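PDB 2GA8: ATP-dependent kinase YFH7 from Saccharomyces cerevisiae, which acts as an ATP-dependent kinase that binds and hydrolyses ATP and could take part in the assembly of the endoplasmic reticulum membrane. Local coordinates for residues Lys37-Ala41 against Ile264-Leu268; Arg24-Val30 against Ala289-Ile295; Ala8-Leu12 against Ile47-Lys51. All blocks are in the same frame, centred on the assembly; numbering follows the deposited sequence.

Contact 1. Residues Lys37-Ala41 against Ile264-Leu268; sequences KSTIA and ILEGL. With SO4 (sulfate ion), chain G.
Lys-37 NZ, which lies 3.5 Å from Leu-268 CD2, is gripped from several sides: it donates to sulfate O4 at 2.9 Å and to the backbone carbonyl of Gly-31, with a weaker bond to that of Ser-32. The chain of Lys-37 starts with CG between the backbone N and carbonyl carbon (chi1 58°), runs extended past Glu-266 OE1, which is 3.6 Å from CG, and bends only at chi4 to deliver the ammonium to the anion. Ser-38 N adds a bond to sulfate O2 at 3.1 Å, while Lys-37 N reaches O4 weakly. Glu-266 crosses the lysine at about a right angle, its OE1 5.1 Å from NZ, too far for a salt bridge; the opposite charges may still attract. Its other oxygen, OE2, accepts a hydrogen bond from a water at 2.8 Å, and the same water donates to Ser-38 O, tying helix to strand. Farther along the helix, away from the anion, Ala-41 CB packs on Ile-264 CG2 at 3.9 Å and equally on Glu-266 CG. Gly-34 N and Gly-36 N also bond the sulfate; such amides and a lysine at a helix start mark a Walker A P-loop, consistent with a site for ATP phosphates.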
loop_
_atom_site.group_PDB
_atom_site.type_symbol
_atom_site.label_atom_id
_atom_site.label_comp_id
_atom_site.label_asym_id
_atom_site.label_seq_id
_atom_site.Cartn_x
_atom_site.Cartn_y
_atom_site.Cartn_z
ATOM N N LYS A 37 -10.258 -8.023 1.286
ATOM C CA LYS A 37 -9.308 -7.313 0.437
ATOM C C LYS A 37 -7.893 -7.872 0.547
ATOM O O LYS A 37 -7.177 -7.958 -0.450
ATOM C CB LYS A 37 -9.313 -5.815 0.753
ATOM C CG LYS A 37 -8.999 -5.450 2.191
ATOM C CD LYS A 37 -9.078 -3.946 2.377
ATOM C CE LYS A 37 -8.853 -3.546 3.826
ATOM N NZ LYS A 37 -9.949 -4.028 4.722
ATOM N N SER A 38 -7.492 -8.259 1.752
ATOM C CA SER A 38 -6.161 -8.814 1.956
ATOM C C SER A 38 -5.957 -10.081 1.129
ATOM O O SER A 38 -4.982 -10.198 0.380
ATOM C CB SER A 38 -5.939 -9.121 3.443
ATOM O OG SER A 38 -4.691 -9.764 3.650
ATOM N N THR A 39 -6.891 -11.020 1.251
ATOM C CA THR A 39 -6.806 -12.285 0.533
ATOM C C THR A 39 -6.930 -12.126 -0.977
ATOM O O THR A 39 -6.218 -12.788 -1.732
ATOM C CB THR A 39 -7.883 -13.283 1.032
ATOM O OG1 THR A 39 -9.191 -12.772 0.753
ATOM C CG2 THR A 39 -7.746 -13.488 2.530
ATOM N N ILE A 40 -7.830 -11.252 -1.420
ATOM C CA ILE A 40 -8.009 -11.022 -2.844
ATOM C C ILE A 40 -6.706 -10.485 -3.432
ATOM O O ILE A 40 -6.263 -10.931 -4.490
ATOM C CB ILE A 40 -9.157 -10.012 -3.108
ATOM C CG1 ILE A 40 -10.504 -10.647 -2.731
ATOM C CG2 ILE A 40 -9.161 -9.585 -4.568
ATOM C CD1 ILE A 40 -11.663 -9.667 -2.699
ATOM N N ALA A 41 -6.093 -9.531 -2.736
ATOM C CA ALA A 41 -4.841 -8.945 -3.200
ATOM C C ALA A 41 -3.758 -10.015 -3.311
ATOM O O ALA A 41 -3.022 -10.074 -4.300
ATOM C CB ALA A 41 -4.388 -7.842 -2.246
ATOM N N ILE A 264 -0.012 -3.872 -6.267
ATOM C CA ILE A 264 -1.383 -3.992 -5.808
ATOM C C ILE A 264 -1.479 -3.402 -4.406
ATOM O O ILE A 264 -0.965 -3.970 -3.455
ATOM C CB ILE A 264 -1.811 -5.475 -5.782
ATOM C CG1 ILE A 264 -1.702 -6.062 -7.193
ATOM C CG2 ILE A 264 -3.236 -5.600 -5.259
ATOM C CD1 ILE A 264 -1.625 -7.589 -7.219
ATOM N N LEU A 265 -2.125 -2.247 -4.297
ATOM C CA LEU A 265 -2.277 -1.582 -3.014
ATOM C C LEU A 265 -3.667 -1.873 -2.481
ATOM O O LEU A 265 -4.656 -1.646 -3.173
ATOM C CB LEU A 265 -2.088 -0.071 -3.172
ATOM C CG LEU A 265 -0.734 0.355 -3.751
ATOM C CD1 LEU A 265 -0.854 0.539 -5.254
ATOM C CD2 LEU A 265 -0.288 1.653 -3.102
ATOM N N GLU A 266 -3.740 -2.396 -1.260
ATOM C CA GLU A 266 -5.034 -2.712 -0.661
ATOM C C GLU A 266 -5.135 -2.029 0.688
ATOM O O GLU A 266 -4.160 -1.963 1.437
ATOM C CB GLU A 266 -5.200 -4.229 -0.501
ATOM C CG GLU A 266 -4.114 -4.893 0.330
ATOM C CD GLU A 266 -4.515 -5.133 1.777
ATOM O OE1 GLU A 266 -5.536 -4.572 2.232
ATOM O OE2 GLU A 266 -3.789 -5.880 2.466
ATOM N N GLY A 267 -6.315 -1.505 0.992
ATOM C CA GLY A 267 -6.493 -0.833 2.264
ATOM C C GLY A 267 -7.869 -0.228 2.443
ATOM O O GLY A 267 -8.681 -0.170 1.514
ATOM N N LEU A 268 -8.121 0.241 3.656
ATOM C CA LEU A 268 -9.399 0.839 4.010
ATOM C C LEU A 268 -9.663 2.214 3.408
ATOM O O LEU A 268 -10.777 2.510 2.971
ATOM C CB LEU A 268 -9.483 0.999 5.528
ATOM C CG LEU A 268 -9.397 -0.218 6.446
ATOM C CD1 LEU A 268 -9.094 0.253 7.866
ATOM C CD2 LEU A 268 -10.708 -0.995 6.396
HETATM S S SO4 G . -9.929 -7.782 5.191
HETATM O O1 SO4 G . -9.907 -7.278 6.582
HETATM O O2 SO4 G . -8.547 -7.902 4.692
HETATM O O3 SO4 G . -10.609 -9.088 5.156
HETATM O O4 SO4 G . -10.682 -6.831 4.347
HETATM O O HOH W 1 -2.716 -8.157 1.330
#

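Contact 2. Residues Arg24-Val30 against Ala289-Ile295; sequences RVCVILV and ALLVYKI
Cys-26 N donates to Ala-289 O at 2.9 Å and opens a parallel ladder of six backbone hydrogen bonds. Leu-291 N returns to Cys-26 O, Ile-28 N gives to Leu-291 O, Tyr-293 N to Ile-28 O, Val-30 N to Tyr-293 O, and Ile-295 N closes the series on Val-30 O at 2.8 Å. The axes of the two short strand segments approach to 4.7 Å, 11° from parallel, and CA-H...O contacts fill in between the bonds, as from Leu-290 CA to Cys-26 O at 3.3 Å. At the start of the ladder a water donates to both Arg-24 O and Ala-289 O.

Apolar contacts occupy both faces. On one, Ile-28 divides its branches: CG1 meets Leu-290 CD1 at 3.8 Å, whereas CG2 lies alongside Val-292 CG1 at 4.2 Å, the two side chains pointing the same way. With an alanine here, Leu-290 CD1 would probably be left to lean on Cys-26 alone within this pair, Val-292 CG1 would lose its contact with CG2, and a gap would open. On the other, Val-27 CG1 comes in at the edge of the Tyr-293 ring, in its plane, 3.8 Å from CD2. With CG opposite the backbone N (chi1 176°) and chi2 at 58°, Leu-29 brings CD1 to Tyr-293 CB and Ile-295 CG1. Helices 4-17 and 37-43 cover this side.

The charged end of Lys-294 is settled outside the ladder by a salt bridge to Asp-338, and NZ also bonds Ile-295 O from above the carbonyl plane. Strand 25-30 is the middle strand of the five-stranded parallel sheet, flanked by 262-267 and 290-296; the order 2-3-1-4-5 is that of P-loop kinases.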
loop_
_atom_site.group_PDB
_atom_site.type_symbol
_atom_site.label_atom_id
_atom_site.label_comp_id
_atom_site.label_asym_id
_atom_site.label_seq_id
_atom_site.Cartn_x
_atom_site.Cartn_y
_atom_site.Cartn_z
ATOM N N ARG A 24 5.346 0.721 -14.543
ATOM C CA ARG A 24 4.534 -0.179 -13.746
ATOM C C ARG A 24 3.090 0.285 -13.674
ATOM O O ARG A 24 2.790 1.464 -13.868
ATOM C CB ARG A 24 5.133 -0.333 -12.336
ATOM C CG ARG A 24 5.689 0.946 -11.739
ATOM C CD ARG A 24 6.212 0.761 -10.315
ATOM N NE ARG A 24 7.267 -0.244 -10.210
ATOM C CZ ARG A 24 8.359 -0.116 -9.459
ATOM N NH1 ARG A 24 8.559 0.982 -8.745
ATOM N NH2 ARG A 24 9.243 -1.101 -9.400
ATOM N N VAL A 25 2.188 -0.656 -13.436
ATOM C CA VAL A 25 0.782 -0.314 -13.328
ATOM C C VAL A 25 0.383 -0.524 -11.878
ATOM O O VAL A 25 0.943 -1.374 -11.191
ATOM C CB VAL A 25 -0.085 -1.189 -14.248
ATOM C CG1 VAL A 25 0.328 -0.966 -15.702
ATOM C CG2 VAL A 25 0.053 -2.642 -13.868
ATOM N N CYS A 26 -0.565 0.271 -11.411
ATOM C CA CYS A 26 -1.008 0.162 -10.030
ATOM C C CYS A 26 -2.448 -0.289 -9.953
ATOM O O CYS A 26 -3.253 -0.007 -10.837
ATOM C CB CYS A 26 -0.872 1.508 -9.313
ATOM S SG CYS A 26 0.842 2.049 -9.047
ATOM N N VAL A 27 -2.760 -1.000 -8.880
ATOM C CA VAL A 27 -4.111 -1.468 -8.649
ATOM C C VAL A 27 -4.486 -1.058 -7.240
ATOM O O VAL A 27 -3.724 -1.284 -6.300
ATOM C CB VAL A 27 -4.220 -2.999 -8.749
ATOM C CG1 VAL A 27 -5.659 -3.434 -8.456
ATOM C CG2 VAL A 27 -3.785 -3.469 -10.133
ATOM N N ILE A 28 -5.637 -0.413 -7.110
ATOM C CA ILE A 28 -6.147 -0.012 -5.807
ATOM C C ILE A 28 -7.294 -0.959 -5.487
ATOM O O ILE A 28 -8.179 -1.172 -6.316
ATOM C CB ILE A 28 -6.701 1.436 -5.806
ATOM C CG1 ILE A 28 -5.545 2.440 -5.723
ATOM C CG2 ILE A 28 -7.655 1.628 -4.609
ATOM C CD1 ILE A 28 -5.989 3.899 -5.835
ATOM N N LEU A 29 -7.253 -1.551 -4.297
ATOM C CA LEU A 29 -8.307 -2.454 -3.860
ATOM C C LEU A 29 -8.755 -1.960 -2.488
ATOM O O LEU A 29 -7.987 -1.999 -1.524
ATOM C CB LEU A 29 -7.786 -3.891 -3.752
ATOM C CG LEU A 29 -8.800 -4.902 -3.203
ATOM C CD1 LEU A 29 -10.048 -4.913 -4.084
ATOM C CD2 LEU A 29 -8.162 -6.293 -3.151
ATOM N N VAL A 30 -9.990 -1.479 -2.416
ATOM C CA VAL A 30 -10.550 -0.970 -1.169
ATOM C C VAL A 30 -11.705 -1.829 -0.674
ATOM O O VAL A 30 -12.520 -2.315 -1.457
ATOM C CB VAL A 30 -11.076 0.484 -1.338
ATOM C CG1 VAL A 30 -11.952 0.875 -0.146
ATOM C CG2 VAL A 30 -9.907 1.450 -1.460
ATOM N N ALA A 289 -2.035 4.673 -15.506
ATOM C CA ALA A 289 -1.917 3.221 -15.402
ATOM C C ALA A 289 -2.440 2.739 -14.056
ATOM O O ALA A 289 -1.696 2.175 -13.258
ATOM C CB ALA A 289 -0.458 2.802 -15.583
ATOM N N LEU A 290 -3.730 2.960 -13.822
ATOM C CA LEU A 290 -4.370 2.564 -12.575
ATOM C C LEU A 290 -5.699 1.839 -12.770
ATOM O O LEU A 290 -6.525 2.246 -13.582
ATOM C CB LEU A 290 -4.628 3.802 -11.712
ATOM C CG LEU A 290 -5.442 3.572 -10.433
ATOM C CD1 LEU A 290 -4.581 2.831 -9.420
ATOM C CD2 LEU A 290 -5.909 4.903 -9.860
ATOM N N LEU A 291 -5.888 0.759 -12.019
ATOM C CA LEU A 291 -7.143 0.017 -12.021
ATOM C C LEU A 291 -7.628 0.189 -10.586
ATOM O O LEU A 291 -6.831 0.104 -9.652
ATOM C CB LEU A 291 -6.926 -1.463 -12.343
ATOM C CG LEU A 291 -6.793 -1.744 -13.845
ATOM C CD1 LEU A 291 -6.600 -3.232 -14.078
ATOM C CD2 LEU A 291 -8.043 -1.243 -14.565
ATOM N N VAL A 292 -8.918 0.458 -10.419
ATOM C CA VAL A 292 -9.501 0.679 -9.099
ATOM C C VAL A 292 -10.682 -0.247 -8.820
ATOM O O VAL A 292 -11.626 -0.309 -9.605
ATOM C CB VAL A 292 -9.981 2.138 -8.959
ATOM C CG1 VAL A 292 -10.533 2.383 -7.556
ATOM C CG2 VAL A 292 -8.824 3.094 -9.258
ATOM N N TYR A 293 -10.615 -0.959 -7.696
ATOM C CA TYR A 293 -11.671 -1.884 -7.288
ATOM C C TYR A 293 -12.129 -1.579 -5.874
ATOM O O TYR A 293 -11.322 -1.278 -4.990
ATOM C CB TYR A 293 -11.171 -3.326 -7.336
ATOM C CG TYR A 293 -10.743 -3.766 -8.713
ATOM C CD1 TYR A 293 -11.686 -4.036 -9.705
ATOM C CD2 TYR A 293 -9.393 -3.867 -9.040
ATOM C CE1 TYR A 293 -11.293 -4.397 -10.992
ATOM C CE2 TYR A 293 -8.987 -4.223 -10.323
ATOM C CZ TYR A 293 -9.939 -4.485 -11.293
ATOM O OH TYR A 293 -9.534 -4.825 -12.565
ATOM N N LYS A 294 -13.435 -1.653 -5.666
ATOM C CA LYS A 294 -13.993 -1.403 -4.349
ATOM C C LYS A 294 -14.923 -2.574 -4.076
ATOM O O LYS A 294 -15.805 -2.877 -4.875
ATOM C CB LYS A 294 -14.753 -0.071 -4.347
ATOM C CG LYS A 294 -15.062 0.479 -2.965
ATOM C CD LYS A 294 -16.232 -0.230 -2.338
ATOM C CE LYS A 294 -16.523 0.322 -0.952
ATOM N NZ LYS A 294 -17.694 -0.357 -0.354
ATOM N N ILE A 295 -14.705 -3.243 -2.950
ATOM C CA ILE A 295 -15.509 -4.399 -2.587
ATOM C C ILE A 295 -16.824 -4.005 -1.927
ATOM O O ILE A 295 -16.844 -3.200 -1.003
ATOM C CB ILE A 295 -14.740 -5.326 -1.612
ATOM C CG1 ILE A 295 -13.417 -5.765 -2.243
ATOM C CG2 ILE A 295 -15.597 -6.545 -1.256
ATOM C CD1 ILE A 295 -12.519 -6.549 -1.288
HETATM O O HOH W 2 1.260 3.326 -12.376
#

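Contact 3. Residues Ala8-Leu12 against Ile47-Lys51; sequences ADDVL and IINEK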
loop_
_atom_site.group_PDB
_atom_site.type_symbol
_atom_site.label_atom_id
_atom_site.label_comp_id
_atom_site.label_asym_id
_atom_site.label_seq_id
_atom_site.Cartn_x
_atom_site.Cartn_y
_atom_site.Cartn_z
ATOM N N ALA A 8 -6.763 -10.606 -12.873
ATOM C CA ALA A 8 -5.406 -10.759 -13.384
ATOM C C ALA A 8 -5.384 -10.439 -14.871
ATOM O O ALA A 8 -4.455 -9.801 -15.353
ATOM C CB ALA A 8 -4.904 -12.178 -13.141
ATOM N N ASP A 9 -6.401 -10.890 -15.602
ATOM C CA ASP A 9 -6.457 -10.605 -17.029
ATOM C C ASP A 9 -6.578 -9.110 -17.286
ATOM O O ASP A 9 -5.914 -8.574 -18.169
ATOM C CB ASP A 9 -7.627 -11.335 -17.695
ATOM C CG ASP A 9 -7.414 -12.834 -17.767
ATOM O OD1 ASP A 9 -6.243 -13.271 -17.804
ATOM O OD2 ASP A 9 -8.420 -13.577 -17.803
ATOM N N ASP A 10 -7.421 -8.433 -16.510
ATOM C CA ASP A 10 -7.592 -7.006 -16.699
ATOM C C ASP A 10 -6.315 -6.252 -16.346
ATOM O O ASP A 10 -5.976 -5.274 -17.001
ATOM C CB ASP A 10 -8.774 -6.486 -15.873
ATOM C CG ASP A 10 -10.109 -7.037 -16.361
ATOM O OD1 ASP A 10 -10.278 -7.187 -17.591
ATOM O OD2 ASP A 10 -10.987 -7.311 -15.522
ATOM N N VAL A 11 -5.603 -6.716 -15.323
ATOM C CA VAL A 11 -4.349 -6.070 -14.931
ATOM C C VAL A 11 -3.326 -6.223 -16.059
ATOM O O VAL A 11 -2.658 -5.263 -16.440
ATOM C CB VAL A 11 -3.778 -6.695 -13.642
ATOM C CG1 VAL A 11 -2.380 -6.148 -13.367
ATOM C CG2 VAL A 11 -4.694 -6.386 -12.474
ATOM N N LEU A 12 -3.217 -7.430 -16.610
ATOM C CA LEU A 12 -2.273 -7.666 -17.695
ATOM C C LEU A 12 -2.654 -6.881 -18.945
ATOM O O LEU A 12 -1.790 -6.474 -19.719
ATOM C CB LEU A 12 -2.191 -9.161 -18.024
ATOM C CG LEU A 12 -1.625 -10.041 -16.906
ATOM C CD1 LEU A 12 -1.563 -11.489 -17.369
ATOM C CD2 LEU A 12 -0.239 -9.550 -16.526
ATOM N N ILE A 47 -1.411 -15.254 -8.658
ATOM C CA ILE A 47 -1.830 -15.689 -9.990
ATOM C C ILE A 47 -0.949 -15.069 -11.070
ATOM O O ILE A 47 -0.494 -15.755 -11.989
ATOM C CB ILE A 47 -3.297 -15.301 -10.268
ATOM C CG1 ILE A 47 -4.229 -16.163 -9.413
ATOM C CG2 ILE A 47 -3.613 -15.455 -11.752
ATOM C CD1 ILE A 47 -5.691 -15.746 -9.482
ATOM N N ILE A 48 -0.707 -13.771 -10.954
ATOM C CA ILE A 48 0.112 -13.073 -11.936
ATOM C C ILE A 48 1.546 -13.588 -11.952
ATOM O O ILE A 48 2.101 -13.862 -13.019
ATOM C CB ILE A 48 0.104 -11.549 -11.675
ATOM C CG1 ILE A 48 -1.309 -11.000 -11.926
ATOM C CG2 ILE A 48 1.123 -10.855 -12.583
ATOM C CD1 ILE A 48 -1.515 -9.542 -11.503
ATOM N N ASN A 49 2.150 -13.726 -10.778
ATOM C CA ASN A 49 3.522 -14.206 -10.720
ATOM C C ASN A 49 3.642 -15.632 -11.237
ATOM O O ASN A 49 4.632 -15.977 -11.877
ATOM C CB ASN A 49 4.068 -14.101 -9.296
ATOM C CG ASN A 49 4.307 -12.665 -8.881
ATOM O OD1 ASN A 49 4.734 -11.845 -9.696
ATOM N ND2 ASN A 49 4.052 -12.355 -7.616
ATOM N N GLU A 50 2.633 -16.456 -10.969
ATOM C CA GLU A 50 2.654 -17.839 -11.445
ATOM C C GLU A 50 2.619 -17.884 -12.968
ATOM O O GLU A 50 3.343 -18.665 -13.592
ATOM C CB GLU A 50 1.477 -18.619 -10.860
ATOM C CG GLU A 50 1.726 -19.087 -9.438
ATOM C CD GLU A 50 0.499 -19.705 -8.797
ATOM O OE1 GLU A 50 -0.199 -20.487 -9.477
ATOM O OE2 GLU A 50 0.241 -19.413 -7.606
ATOM N N LYS A 51 1.777 -17.045 -13.568
ATOM C CA LYS A 51 1.680 -16.986 -15.018
ATOM C C LYS A 51 3.028 -16.579 -15.595
ATOM O O LYS A 51 3.470 -17.117 -16.615
ATOM C CB LYS A 51 0.627 -15.963 -15.447
ATOM C CG LYS A 51 -0.810 -16.387 -15.213
ATOM C CD LYS A 51 -1.751 -15.221 -15.480
ATOM C CE LYS A 51 -3.207 -15.652 -15.471
ATOM N NZ LYS A 51 -3.512 -16.581 -16.598
#
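Ala-8 CB sits over Ile-47 CG2, at 3.8 Å, and Ile-48 CG1, at 4.0 Å, of helix 47-58. This is helix-to-helix packing in the layer over one face of the P-loop sheet: the two short segments cross at -66°, with axes 10.7 Å apart at closest approach. The CA atoms come nearest at Ala-8 and Ile-48, 6.2 Å apart, an approach that the small alanine side chain probably allows.

Ile-48 is the centre of the contact, since it touches Ala-8, Val-11 and Leu-12, three residues that one turn of helix brings to the same side. Its CG1 lies beside the backbone N (chi1 -66°) and carries an extended CD1 to Val-11 CG1 at 4.0 Å, the two side chains crossing at about a right angle; CG2 is the branch nearest Leu-12. Val-11 uses its methyls separately, CG1 for this helix and CG2 for Val-27 of the sheet underneath. Ile-262 of strand 262-267 touches both Val-11 and Ile-48, and therefore floors the junction between the helices.

Toward the partly exposed margin the chemistry becomes mixed. Phe-223 of helix 222-227 packs against both Leu-12 and Lys-51. Elsewhere on this margin Asp-9 OD1 and Lys-51 NZ are 4.5 Å apart, beyond a salt bridge, so any attraction is probably modest. The aliphatic part of the lysine does the touching: its CD lies 4.2 Å from Leu-12 CD1.

Contact 2 is the buried core, a backbone ladder with apolar faces; contact 1 is partly buried at the anion site, and contact 3 lies farthest out, its centre about 18 Å from that of the chain. Strand 25-30 links the first two: Leu-265 N and O probably bond Val-27 O and Leu-29 N, and helix 37-43 follows that strand in the chain. Contact 3 meets contact 2 through packing alone, Leu-291 CD1 lying 3.7 Å from Val-11 CA, and does not touch contact 1. Chemistry follows position: sulfate, lysine and bridging water in contact 1, main-chain bonds in contact 2, and in contact 3, partly buried with an exposed margin, aliphatic packing and a loose charge pair.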